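Local coordinates for protein beta-Ala-His dipeptidase (Homo sapiens, PDB 3DLJ) that hydrolyses Xaa-His dipeptides, above all carnosine and anserine, as a secreted zinc-dependent metallopeptidase of the M20 family that forms a homodimer, at residues V105-H110 with F171-M176; L111-A116 with D143-V148; I202-N207 with I429-M434; A216-T221 with V443-L448. One frame throughout, in Å; residues are numbered along the deposited sequence.

Contact 1 (V105-H110 with F171-M176); sequences VCFYGH and FIIEGM. With ZN (zinc ion), chain D.
With CG anti to the backbone N (chi1 162°), the ring of Y108 runs out beside E174, whose own CG stands between its backbone N and carbonyl carbon (chi1 68°) and brings the carboxylate back toward the phenol. The two polar ends meet in a short bond of 2.6 Å from Y108 OH to E174 OE2. This oxygen lies in the plane of the tyrosine ring, at its edge, and receives the hydroxyl on its anti lone pair, while ring and carboxylate planes stand 61° apart. S181 OG is a second hydrogen-bonding partner of OE2, so one buried oxygen is gripped twice. Y108 and E174 sit on adjacent parallel strands, 104-110 and 168-174, in the middle of the six-stranded mixed sheet of the catalytic domain. The ladder runs from I172 N to F107 O (2.8 Å) through G109 N to I172 O and E174 N to G109 O. On the face that carries F107, I173 CD1 packs against the ring edge at CD2 (3.8 Å) and also comes close to G109 N. H110 carries its imidazole away from E174 and binds zinc through NE2 at 2.0 Å, its ND1 being hydrogen-bonded to D112 O.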
loop_
_atom_site.group_PDB
_atom_site.type_symbol
_atom_site.label_atom_id
_atom_site.label_comp_id
_atom_site.label_asym_id
_atom_site.label_seq_id
_atom_site.Cartn_x
_atom_site.Cartn_y
_atom_site.Cartn_z
ATOM N N VAL A 105 15.001 8.890 14.578
ATOM C CA VAL A 105 13.839 8.265 13.937
ATOM C C VAL A 105 13.967 8.296 12.403
ATOM O O VAL A 105 14.304 9.325 11.824
ATOM C CB VAL A 105 12.497 8.977 14.347
ATOM C CG1 VAL A 105 11.319 8.316 13.701
ATOM C CG2 VAL A 105 12.327 8.992 15.878
ATOM N N CYS A 106 13.671 7.172 11.753
ATOM C CA CYS A 106 13.737 7.100 10.305
ATOM C C CYS A 106 12.356 6.977 9.678
ATOM O O CYS A 106 11.526 6.211 10.137
ATOM C CB CYS A 106 14.637 5.938 9.863
ATOM S SG CYS A 106 14.944 5.868 8.074
ATOM N N PHE A 107 12.116 7.732 8.611
ATOM C CA PHE A 107 10.837 7.667 7.897
ATOM C C PHE A 107 10.992 7.065 6.509
ATOM O O PHE A 107 11.835 7.498 5.742
ATOM C CB PHE A 107 10.241 9.072 7.764
ATOM C CG PHE A 107 8.959 9.125 6.975
ATOM C CD1 PHE A 107 7.738 8.894 7.593
ATOM C CD2 PHE A 107 8.979 9.421 5.617
ATOM C CE1 PHE A 107 6.545 8.956 6.851
ATOM C CE2 PHE A 107 7.798 9.474 4.878
ATOM C CZ PHE A 107 6.583 9.237 5.495
ATOM N N TYR A 108 10.148 6.100 6.178
ATOM C CA TYR A 108 10.149 5.499 4.849
ATOM C C TYR A 108 8.899 5.968 4.092
ATOM O O TYR A 108 7.777 5.917 4.626
ATOM C CB TYR A 108 10.207 3.939 4.882
ATOM C CG TYR A 108 9.772 3.357 3.546
ATOM C CD1 TYR A 108 10.702 3.135 2.503
ATOM C CD2 TYR A 108 8.430 3.120 3.282
ATOM C CE1 TYR A 108 10.272 2.658 1.252
ATOM C CE2 TYR A 108 8.003 2.647 2.049
ATOM C CZ TYR A 108 8.907 2.429 1.050
ATOM O OH TYR A 108 8.434 1.964 -0.150
ATOM N N GLY A 109 9.087 6.418 2.852
ATOM C CA GLY A 109 7.931 6.646 1.964
ATOM C C GLY A 109 8.262 6.359 0.517
ATOM O O GLY A 109 9.398 6.031 0.207
ATOM N N HIS A 110 7.281 6.481 -0.371
ATOM C CA HIS A 110 7.523 6.298 -1.824
ATOM C C HIS A 110 6.821 7.376 -2.618
ATOM O O HIS A 110 5.720 7.817 -2.249
ATOM C CB HIS A 110 7.127 4.895 -2.329
ATOM C CG HIS A 110 5.646 4.614 -2.297
ATOM N ND1 HIS A 110 4.804 4.885 -3.359
ATOM C CD2 HIS A 110 4.863 4.064 -1.336
ATOM C CE1 HIS A 110 3.570 4.525 -3.053
ATOM N NE2 HIS A 110 3.579 4.023 -1.831
ATOM N N PHE A 171 15.445 10.017 6.500
ATOM C CA PHE A 171 14.434 9.730 5.477
ATOM C C PHE A 171 15.001 8.704 4.525
ATOM O O PHE A 171 16.138 8.852 4.050
ATOM C CB PHE A 171 14.060 10.988 4.669
ATOM C CG PHE A 171 13.832 12.245 5.501
ATOM C CD1 PHE A 171 14.908 12.958 6.040
ATOM C CD2 PHE A 171 12.548 12.751 5.669
ATOM C CE1 PHE A 171 14.711 14.124 6.758
ATOM C CE2 PHE A 171 12.335 13.922 6.386
ATOM C CZ PHE A 171 13.412 14.612 6.943
ATOM N N ILE A 172 14.230 7.654 4.265
ATOM C CA ILE A 172 14.485 6.762 3.114
ATOM C C ILE A 172 13.266 6.772 2.164
ATOM O O ILE A 172 12.209 6.230 2.496
ATOM C CB ILE A 172 14.894 5.314 3.537
ATOM C CG1 ILE A 172 15.115 4.426 2.310
ATOM C CG2 ILE A 172 13.876 4.673 4.520
ATOM C CD1 ILE A 172 15.574 3.027 2.653
ATOM N N ILE A 173 13.415 7.423 1.010
ATOM C CA ILE A 173 12.305 7.563 0.071
ATOM C C ILE A 173 12.670 6.965 -1.282
ATOM O O ILE A 173 13.680 7.346 -1.895
ATOM C CB ILE A 173 11.860 9.058 -0.138
ATOM C CG1 ILE A 173 11.772 9.863 1.186
ATOM C CG2 ILE A 173 10.600 9.137 -0.962
ATOM C CD1 ILE A 173 10.699 9.454 2.194
ATOM N N GLU A 174 11.840 6.032 -1.745
ATOM C CA GLU A 174 12.074 5.340 -3.015
ATOM C C GLU A 174 11.048 5.734 -4.066
ATOM O O GLU A 174 10.030 6.395 -3.761
ATOM C CB GLU A 174 12.067 3.819 -2.816
ATOM C CG GLU A 174 10.711 3.214 -2.445
ATOM C CD GLU A 174 10.602 1.734 -2.802
ATOM O OE1 GLU A 174 11.306 1.285 -3.730
ATOM O OE2 GLU A 174 9.801 1.017 -2.165
ATOM N N GLY A 175 11.326 5.319 -5.302
ATOM C CA GLY A 175 10.435 5.565 -6.412
ATOM C C GLY A 175 9.937 4.321 -7.138
ATOM O O GLY A 175 9.542 4.416 -8.302
ATOM N N MET A 176 9.948 3.167 -6.475
ATOM C CA MET A 176 9.510 1.905 -7.105
ATOM C C MET A 176 8.604 1.015 -6.251
ATOM O O MET A 176 8.563 -0.202 -6.462
ATOM C CB MET A 176 10.725 1.072 -7.577
ATOM C CG MET A 176 11.558 1.700 -8.681
ATOM S SD MET A 176 10.721 1.795 -10.286
ATOM C CE MET A 176 10.718 0.053 -10.746
HETATM ZN ZN ZN D . 1.959 3.307 -0.993
#

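Contact 2 (L111-A116 with D143-V148); sequences LDVQPA and DNKGPV. With ZN (zinc ion), chain D; ZN (zinc ion), chain C.
L111 and V113 pack against the extended side chain of K145, and here the contact is closest. The lysine comes off its helix with CG anti to the carbonyl carbon (chi1 -71°) and then stays extended, so its methylenes pass obliquely by L111, with CG 3.8 Å from L111 CD2. Further out, K145 CE lies 3.5 Å from L111 O and 3.9 Å from V113 CG1, the valine side chain crossing the lysine at about a right angle. The ammonium group is hydrogen-bonded to S39 OG, which also bonds L111 O. V148, one turn on, adds a more distant touch, its CG1 4.3 Å from L111 CD2.

Toward D143 the two backbones draw apart and water fills in. One molecule donates to D112 O and accepts from N144 N at 2.9 Å; a second accepts from Q114 N and donates to D143 O at 2.7 Å. D143 is followed by a cis peptide bond, and its carboxylate spans both metals: OD1 holds the zinc shared with H110 and D206, OD2 the one shared with E178 and H456. A bridging aspartate beside the loop that carries D112, probably an active-site residue, is characteristic of the dinuclear centre of M20 peptidases.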
loop_
_atom_site.group_PDB
_atom_site.type_symbol
_atom_site.label_atom_id
_atom_site.label_comp_id
_atom_site.label_asym_id
_atom_site.label_seq_id
_atom_site.Cartn_x
_atom_site.Cartn_y
_atom_site.Cartn_z
ATOM N N LEU A 111 7.476 7.822 -3.687
ATOM C CA LEU A 111 6.944 8.919 -4.513
ATOM C C LEU A 111 6.517 8.482 -5.921
ATOM O O LEU A 111 6.111 9.307 -6.737
ATOM C CB LEU A 111 7.917 10.099 -4.536
ATOM C CG LEU A 111 7.997 10.797 -3.168
ATOM C CD1 LEU A 111 9.119 11.800 -3.199
ATOM C CD2 LEU A 111 6.694 11.498 -2.818
ATOM N N ASP A 112 6.562 7.174 -6.176
ATOM C CA ASP A 112 5.885 6.600 -7.340
ATOM C C ASP A 112 4.417 6.304 -7.037
ATOM O O ASP A 112 4.040 6.036 -5.886
ATOM C CB ASP A 112 6.586 5.320 -7.835
ATOM C CG ASP A 112 6.575 4.218 -6.806
ATOM O OD1 ASP A 112 6.924 4.495 -5.625
ATOM O OD2 ASP A 112 6.203 3.075 -7.167
ATOM N N VAL A 113 3.609 6.356 -8.101
ATOM C CA VAL A 113 2.160 6.151 -8.034
ATOM C C VAL A 113 1.714 5.016 -9.005
ATOM O O VAL A 113 2.441 4.656 -9.971
ATOM C CB VAL A 113 1.390 7.487 -8.329
ATOM C CG1 VAL A 113 1.683 8.539 -7.258
ATOM C CG2 VAL A 113 1.763 8.027 -9.697
ATOM N N GLN A 114 0.544 4.442 -8.699
ATOM C CA GLN A 114 -0.201 3.548 -9.582
ATOM C C GLN A 114 -0.653 4.339 -10.813
ATOM O O GLN A 114 -0.936 5.539 -10.695
ATOM C CB GLN A 114 -1.432 2.987 -8.856
ATOM C CG GLN A 114 -1.126 1.838 -7.880
ATOM C CD GLN A 114 -0.760 0.522 -8.603
ATOM O OE1 GLN A 114 -1.409 0.138 -9.570
ATOM N NE2 GLN A 114 0.277 -0.152 -8.132
ATOM N N PRO A 115 -0.728 3.683 -11.992
ATOM C CA PRO A 115 -1.232 4.358 -13.192
ATOM C C PRO A 115 -2.610 4.985 -12.963
ATOM O O PRO A 115 -3.391 4.503 -12.148
ATOM C CB PRO A 115 -1.351 3.226 -14.213
ATOM C CG PRO A 115 -0.325 2.226 -13.794
ATOM C CD PRO A 115 -0.357 2.283 -12.266
ATOM N N ALA A 116 -2.888 6.066 -13.676
ATOM C CA ALA A 116 -4.188 6.685 -13.649
ATOM C C ALA A 116 -4.536 7.162 -15.042
ATOM O O ALA A 116 -3.901 8.073 -15.601
ATOM C CB ALA A 116 -4.203 7.841 -12.675
ATOM N N ASP A 143 -1.733 7.894 -1.427
ATOM C CA ASP A 143 -0.753 6.812 -1.699
ATOM C C ASP A 143 0.325 7.207 -2.758
ATOM O O ASP A 143 0.157 6.909 -3.939
ATOM C CB ASP A 143 -1.540 5.577 -2.166
ATOM C CG ASP A 143 -0.692 4.313 -2.279
ATOM O OD1 ASP A 143 0.468 4.280 -1.801
ATOM O OD2 ASP A 143 -1.217 3.327 -2.859
ATOM N N ASN A 144 1.434 7.846 -2.375
ATOM C CA ASN A 144 1.807 8.171 -0.994
ATOM C C ASN A 144 2.361 9.603 -0.813
ATOM O O ASN A 144 3.145 9.846 0.096
ATOM C CB ASN A 144 2.848 7.148 -0.528
ATOM C CG ASN A 144 3.039 7.130 0.972
ATOM O OD1 ASN A 144 4.171 7.028 1.457
ATOM N ND2 ASN A 144 1.939 7.217 1.719
ATOM N N LYS A 145 1.955 10.555 -1.659
ATOM C CA LYS A 145 2.551 11.914 -1.655
ATOM C C LYS A 145 2.014 12.761 -0.497
ATOM O O LYS A 145 2.778 13.489 0.149
ATOM C CB LYS A 145 2.347 12.604 -3.016
ATOM C CG LYS A 145 3.211 11.985 -4.140
ATOM C CD LYS A 145 2.733 12.319 -5.555
ATOM C CE LYS A 145 3.739 11.819 -6.578
ATOM N NZ LYS A 145 3.319 12.087 -7.996
ATOM N N GLY A 146 0.718 12.635 -0.213
ATOM C CA GLY A 146 0.097 13.295 0.952
ATOM C C GLY A 146 0.821 13.037 2.274
ATOM O O GLY A 146 1.256 13.979 2.932
ATOM N N PRO A 147 0.905 11.762 2.705
ATOM C CA PRO A 147 1.616 11.461 3.952
ATOM C C PRO A 147 3.139 11.716 3.937
ATOM O O PRO A 147 3.704 12.064 4.970
ATOM C CB PRO A 147 1.275 9.970 4.206
ATOM C CG PRO A 147 0.060 9.707 3.431
ATOM C CD PRO A 147 0.249 10.554 2.165
ATOM N N VAL A 148 3.802 11.572 2.804
ATOM C CA VAL A 148 5.213 11.975 2.741
ATOM C C VAL A 148 5.353 13.475 2.991
ATOM O O VAL A 148 6.233 13.912 3.748
ATOM C CB VAL A 148 5.929 11.566 1.422
ATOM C CG1 VAL A 148 7.340 12.161 1.357
ATOM C CG2 VAL A 148 6.005 10.063 1.299
HETATM ZN ZN ZN D . 1.959 3.307 -0.993
HETATM ZN ZN ZN C . 0.125 1.756 -3.500
HETATM O O HOH W 1 3.764 8.235 -4.084
HETATM O O HOH W 2 -0.101 4.936 -5.698
#

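Contact 3 (I202-N207 with I429-M434); sequences IVISDN and IPIAKM. With ZN (zinc ion), chain D.
I204 CD1 gathers most of the apolar contacts, reaching I431 CG2 at 3.7 Å, the two side chains passing obliquely, and also meeting A432 CB at 4.2 Å and I429 CG2 at 4.3 Å. It is brought there by an extended side chain, CG1 anti to the carbonyl carbon (chi1 -59°) and CD1 anti again beyond it, which pushes the methyl into the first turn of helix 430-438. A lighter touch follows further along, where I429 CD1 comes within 4.3 Å of N207 CB. In the fold, this is the end of parallel strand 201-204 of the catalytic-domain sheet lying against the start of a helix that packs on the same side as Y108, whose side chain also touches I431.

Between these two segments the polar groups do not bond to each other; each segment has bonds of its own. I429 occupies the N-cap position, and its carbonyl O accepts from A432 N at 2.8 Å as the helix begins. Past the strand end, D206 N donates to N207 OD1 over 3.2 Å in a bent bond, 142° at the hydrogen, tying the asparagine side chain to the backbone of the metal ligand itself.

Metal binding is confined to D206: D206 OD2 binds at 1.8 Å the zinc that H110 and D143 also hold.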
loop_
_atom_site.group_PDB
_atom_site.type_symbol
_atom_site.label_atom_id
_atom_site.label_comp_id
_atom_site.label_asym_id
_atom_site.label_seq_id
_atom_site.Cartn_x
_atom_site.Cartn_y
_atom_site.Cartn_z
ATOM N N ILE A 202 11.599 3.117 13.141
ATOM C CA ILE A 202 11.228 3.402 11.738
ATOM C C ILE A 202 9.721 3.619 11.616
ATOM O O ILE A 202 8.946 2.872 12.190
ATOM C CB ILE A 202 11.689 2.272 10.761
ATOM C CG1 ILE A 202 13.225 2.146 10.766
ATOM C CG2 ILE A 202 11.134 2.485 9.338
ATOM C CD1 ILE A 202 13.762 0.836 10.184
ATOM N N VAL A 203 9.329 4.656 10.873
ATOM C CA VAL A 203 7.924 5.009 10.663
ATOM C C VAL A 203 7.527 4.837 9.193
ATOM O O VAL A 203 8.293 5.156 8.281
ATOM C CB VAL A 203 7.628 6.486 11.096
ATOM C CG1 VAL A 203 6.168 6.883 10.779
ATOM C CG2 VAL A 203 7.920 6.689 12.556
ATOM N N ILE A 204 6.329 4.300 8.985
ATOM C CA ILE A 204 5.699 4.214 7.668
ATOM C C ILE A 204 4.302 4.794 7.833
ATOM O O ILE A 204 3.605 4.483 8.801
ATOM C CB ILE A 204 5.609 2.744 7.136
ATOM C CG1 ILE A 204 7.005 2.093 7.034
ATOM C CG2 ILE A 204 4.820 2.666 5.772
ATOM C CD1 ILE A 204 6.975 0.581 6.663
ATOM N N SER A 205 3.901 5.639 6.896
ATOM C CA SER A 205 2.564 6.186 6.886
ATOM C C SER A 205 1.950 5.951 5.507
ATOM O O SER A 205 1.956 6.836 4.642
ATOM C CB SER A 205 2.611 7.687 7.222
ATOM O OG SER A 205 1.312 8.227 7.438
ATOM N N ASP A 206 1.415 4.759 5.286
ATOM C CA ASP A 206 0.885 4.434 3.971
ATOM C C ASP A 206 -0.263 3.463 4.095
ATOM O O ASP A 206 -0.263 2.378 3.506
ATOM C CB ASP A 206 1.995 3.866 3.086
ATOM C CG ASP A 206 1.626 3.864 1.591
ATOM O OD1 ASP A 206 0.551 4.417 1.221
ATOM O OD2 ASP A 206 2.416 3.280 0.794
ATOM N N ASN A 207 -1.250 3.858 4.882
ATOM C CA ASN A 207 -2.390 3.002 5.189
ATOM C C ASN A 207 -3.527 3.821 5.755
ATOM O O ASN A 207 -3.360 5.020 6.017
ATOM C CB ASN A 207 -1.999 1.825 6.096
ATOM C CG ASN A 207 -1.228 2.247 7.328
ATOM O OD1 ASN A 207 -0.130 2.834 7.262
ATOM N ND2 ASN A 207 -1.776 1.899 8.472
ATOM N N ILE A 429 2.054 -4.752 3.587
ATOM C CA ILE A 429 3.050 -3.692 3.517
ATOM C C ILE A 429 4.418 -4.353 3.518
ATOM O O ILE A 429 5.042 -4.517 4.567
ATOM C CB ILE A 429 2.820 -2.642 4.600
ATOM C CG1 ILE A 429 1.472 -1.976 4.322
ATOM C CG2 ILE A 429 3.936 -1.578 4.580
ATOM C CD1 ILE A 429 0.711 -1.505 5.533
ATOM N N PRO A 430 4.860 -4.802 2.324
ATOM C CA PRO A 430 6.033 -5.639 2.171
ATOM C C PRO A 430 7.230 -4.987 2.813
ATOM O O PRO A 430 8.091 -5.680 3.353
ATOM C CB PRO A 430 6.246 -5.665 0.655
ATOM C CG PRO A 430 4.939 -5.376 0.071
ATOM C CD PRO A 430 4.223 -4.497 1.027
ATOM N N ILE A 431 7.277 -3.651 2.733
ATOM C CA ILE A 431 8.386 -2.853 3.269
ATOM C C ILE A 431 8.518 -3.018 4.775
ATOM O O ILE A 431 9.623 -3.042 5.303
ATOM C CB ILE A 431 8.242 -1.361 2.847
ATOM C CG1 ILE A 431 8.591 -1.189 1.353
ATOM C CG2 ILE A 431 9.053 -0.436 3.740
ATOM C CD1 ILE A 431 10.064 -1.366 1.014
ATOM N N ALA A 432 7.384 -3.171 5.450
ATOM C CA ALA A 432 7.360 -3.397 6.895
ATOM C C ALA A 432 8.114 -4.678 7.255
ATOM O O ALA A 432 8.973 -4.677 8.142
ATOM C CB ALA A 432 5.927 -3.439 7.396
ATOM N N LYS A 433 7.800 -5.757 6.531
ATOM C CA LYS A 433 8.456 -7.056 6.650
ATOM C C LYS A 433 9.960 -6.954 6.348
ATOM O O LYS A 433 10.787 -7.422 7.127
ATOM C CB LYS A 433 7.756 -8.048 5.703
ATOM C CG LYS A 433 8.013 -9.532 5.963
ATOM C CD LYS A 433 7.549 -9.938 7.348
ATOM C CE LYS A 433 7.172 -11.384 7.394
ATOM N NZ LYS A 433 6.991 -11.793 8.822
ATOM N N MET A 434 10.306 -6.309 5.231
ATOM C CA MET A 434 11.708 -6.087 4.844
ATOM C C MET A 434 12.575 -5.380 5.900
ATOM O O MET A 434 13.687 -5.835 6.190
ATOM C CB MET A 434 11.773 -5.325 3.526
ATOM C CG MET A 434 13.181 -5.033 3.044
ATOM S SD MET A 434 13.138 -3.802 1.737
ATOM C CE MET A 434 12.009 -4.592 0.562
HETATM ZN ZN ZN D . 1.959 3.307 -0.993
#

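Contact 4 (A216-T221 with V443-L448); sequences AITYGT and VVLIPL
Strand 444-445, the edge of the six-stranded catalytic-domain sheet within this chain, meets here the opening residues of the long strand 216-232, which belongs to a second, five-stranded sheet. A single backbone bond links them, T218 N donating to L445 O at 3.2 Å in an almost straight line (174° at the hydrogen).

Around it the side chains of T218 and L445 pass obliquely. L445 CB lies 3.3 Å from T218 O, and its CD1 lies 3.9 Å from T218 CG2. The leucine's CG is anti to the carbonyl carbon (chi1 -50°), which carries the same CD1 on to T221 CG2 at 4.0 Å; those two side chains cross at about a right angle. The carbonyl of T218 also accepts a hydrogen bond from Y405 OH, so this buried oxygen has a polar partner besides its apolar neighbour.

P447 closes the other end with its ring. P447 CD sits 3.3 Å from A216 O, and P447 CG approaches both A216 CB at 4.0 Å and T218 OG1 at 3.7 Å. The proline also touches N207, next in the chain to the zinc ligand D206. I217 CG2 lies near L445 O, and the side chain of I217 also packs on helix 403-416.

The junction thus lies beside the loop of a zinc ligand, where the chain leaves the catalytic-domain sheet of an M20 peptidase for the long strand 216-232.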
loop_
_atom_site.group_PDB
_atom_site.type_symbol
_atom_site.label_atom_id
_atom_site.label_comp_id
_atom_site.label_asym_id
_atom_site.label_seq_id
_atom_site.Cartn_x
_atom_site.Cartn_y
_atom_site.Cartn_z
ATOM N N ALA A 216 -6.282 5.776 14.107
ATOM C CA ALA A 216 -5.810 4.427 14.316
ATOM C C ALA A 216 -4.306 4.365 14.370
ATOM O O ALA A 216 -3.618 5.291 13.908
ATOM C CB ALA A 216 -6.328 3.526 13.206
ATOM N N ILE A 217 -3.819 3.279 14.966
ATOM C CA ILE A 217 -2.448 2.824 14.790
ATOM C C ILE A 217 -2.515 1.368 14.325
ATOM O O ILE A 217 -3.301 0.581 14.858
ATOM C CB ILE A 217 -1.595 2.949 16.095
ATOM C CG1 ILE A 217 -1.326 4.410 16.435
ATOM C CG2 ILE A 217 -0.241 2.293 15.922
ATOM C CD1 ILE A 217 -1.234 4.668 17.936
ATOM N N THR A 218 -1.686 1.019 13.340
ATOM C CA THR A 218 -1.753 -0.278 12.671
ATOM C C THR A 218 -0.542 -1.121 13.050
ATOM O O THR A 218 0.601 -0.676 12.921
ATOM C CB THR A 218 -1.868 -0.076 11.144
ATOM O OG1 THR A 218 -2.970 0.816 10.873
ATOM C CG2 THR A 218 -2.063 -1.413 10.392
ATOM N N TYR A 219 -0.792 -2.334 13.539
ATOM C CA TYR A 219 0.270 -3.174 14.096
ATOM C C TYR A 219 0.373 -4.560 13.459
ATOM O O TYR A 219 1.212 -5.371 13.875
ATOM C CB TYR A 219 0.103 -3.327 15.612
ATOM C CG TYR A 219 -1.090 -4.164 16.031
ATOM C CD1 TYR A 219 -0.971 -5.555 16.231
ATOM C CD2 TYR A 219 -2.335 -3.568 16.257
ATOM C CE1 TYR A 219 -2.067 -6.317 16.620
ATOM C CE2 TYR A 219 -3.425 -4.320 16.653
ATOM C CZ TYR A 219 -3.286 -5.689 16.834
ATOM O OH TYR A 219 -4.375 -6.424 17.223
ATOM N N GLY A 220 -0.485 -4.832 12.481
ATOM C CA GLY A 220 -0.413 -6.081 11.748
ATOM C C GLY A 220 -0.967 -5.974 10.357
ATOM O O GLY A 220 -1.888 -5.205 10.119
ATOM N N THR A 221 -0.396 -6.750 9.437
ATOM C CA THR A 221 -0.804 -6.751 8.031
ATOM C C THR A 221 -0.984 -8.185 7.503
ATOM O O THR A 221 -0.420 -9.115 8.033
ATOM C CB THR A 221 0.234 -6.006 7.116
ATOM O OG1 THR A 221 1.509 -6.652 7.216
ATOM C CG2 THR A 221 0.390 -4.540 7.504
ATOM N N VAL A 443 9.209 -1.148 13.383
ATOM C CA VAL A 443 8.412 -0.344 12.433
ATOM C C VAL A 443 7.044 0.014 13.047
ATOM O O VAL A 443 6.338 -0.867 13.564
ATOM C CB VAL A 443 8.273 -1.043 11.034
ATOM C CG1 VAL A 443 7.045 -0.569 10.282
ATOM C CG2 VAL A 443 9.485 -0.774 10.165
ATOM N N VAL A 444 6.700 1.301 13.021
ATOM C CA VAL A 444 5.372 1.747 13.459
ATOM C C VAL A 444 4.555 2.272 12.274
ATOM O O VAL A 444 5.005 3.146 11.523
ATOM C CB VAL A 444 5.456 2.813 14.607
ATOM C CG1 VAL A 444 6.364 3.966 14.212
ATOM C CG2 VAL A 444 4.069 3.334 14.989
ATOM N N LEU A 445 3.357 1.735 12.099
ATOM C CA LEU A 445 2.491 2.206 11.023
ATOM C C LEU A 445 1.492 3.246 11.510
ATOM O O LEU A 445 0.577 2.941 12.269
ATOM C CB LEU A 445 1.773 1.048 10.313
ATOM C CG LEU A 445 2.605 -0.140 9.837
ATOM C CD1 LEU A 445 1.659 -1.180 9.304
ATOM C CD2 LEU A 445 3.608 0.252 8.779
ATOM N N ILE A 446 1.679 4.482 11.055
ATOM C CA ILE A 446 0.779 5.582 11.400
ATOM C C ILE A 446 -0.063 5.977 10.179
ATOM O O ILE A 446 0.389 6.728 9.330
ATOM C CB ILE A 446 1.552 6.806 11.966
ATOM C CG1 ILE A 446 2.573 6.343 13.031
ATOM C CG2 ILE A 446 0.578 7.820 12.542
ATOM C CD1 ILE A 446 3.453 7.447 13.621
ATOM N N PRO A 447 -1.298 5.468 10.104
ATOM C CA PRO A 447 -2.168 5.765 8.981
ATOM C C PRO A 447 -2.615 7.229 9.016
ATOM O O PRO A 447 -2.969 7.718 10.077
ATOM C CB PRO A 447 -3.351 4.805 9.186
ATOM C CG PRO A 447 -3.355 4.472 10.666
ATOM C CD PRO A 447 -1.933 4.598 11.123
ATOM N N LEU A 448 -2.554 7.921 7.867
ATOM C CA LEU A 448 -3.145 9.265 7.729
ATOM C C LEU A 448 -4.421 9.253 6.889
ATOM O O LEU A 448 -5.250 10.169 6.986
ATOM C CB LEU A 448 -2.157 10.287 7.133
ATOM C CG LEU A 448 -0.967 10.830 7.932
ATOM C CD1 LEU A 448 -0.545 12.206 7.395
ATOM C CD2 LEU A 448 -1.309 10.914 9.375
#

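How the contacts relate
Contacts 1, 3 and 4 share the six-stranded sheet, in which strands 168-174, 104-110, 201-204 and 444-445 lie side by side in that order. Their centres step across it, about 9 Å from contact 1 to contact 3 and 8 Å from there to contact 4. Contact 2 lies about 12 Å from contact 1 and is nested within its chain loop, while contacts 3 and 4 cross, their segments alternating along the chain. L111 N probably bonds to E174 O, and N144 ND2 to S205 O, tying contact 2 to contacts 1 and 3. Contacts 1, 2 and 3 each supply one ligand to the same zinc, so distant sequence regions assemble the catalytic centre.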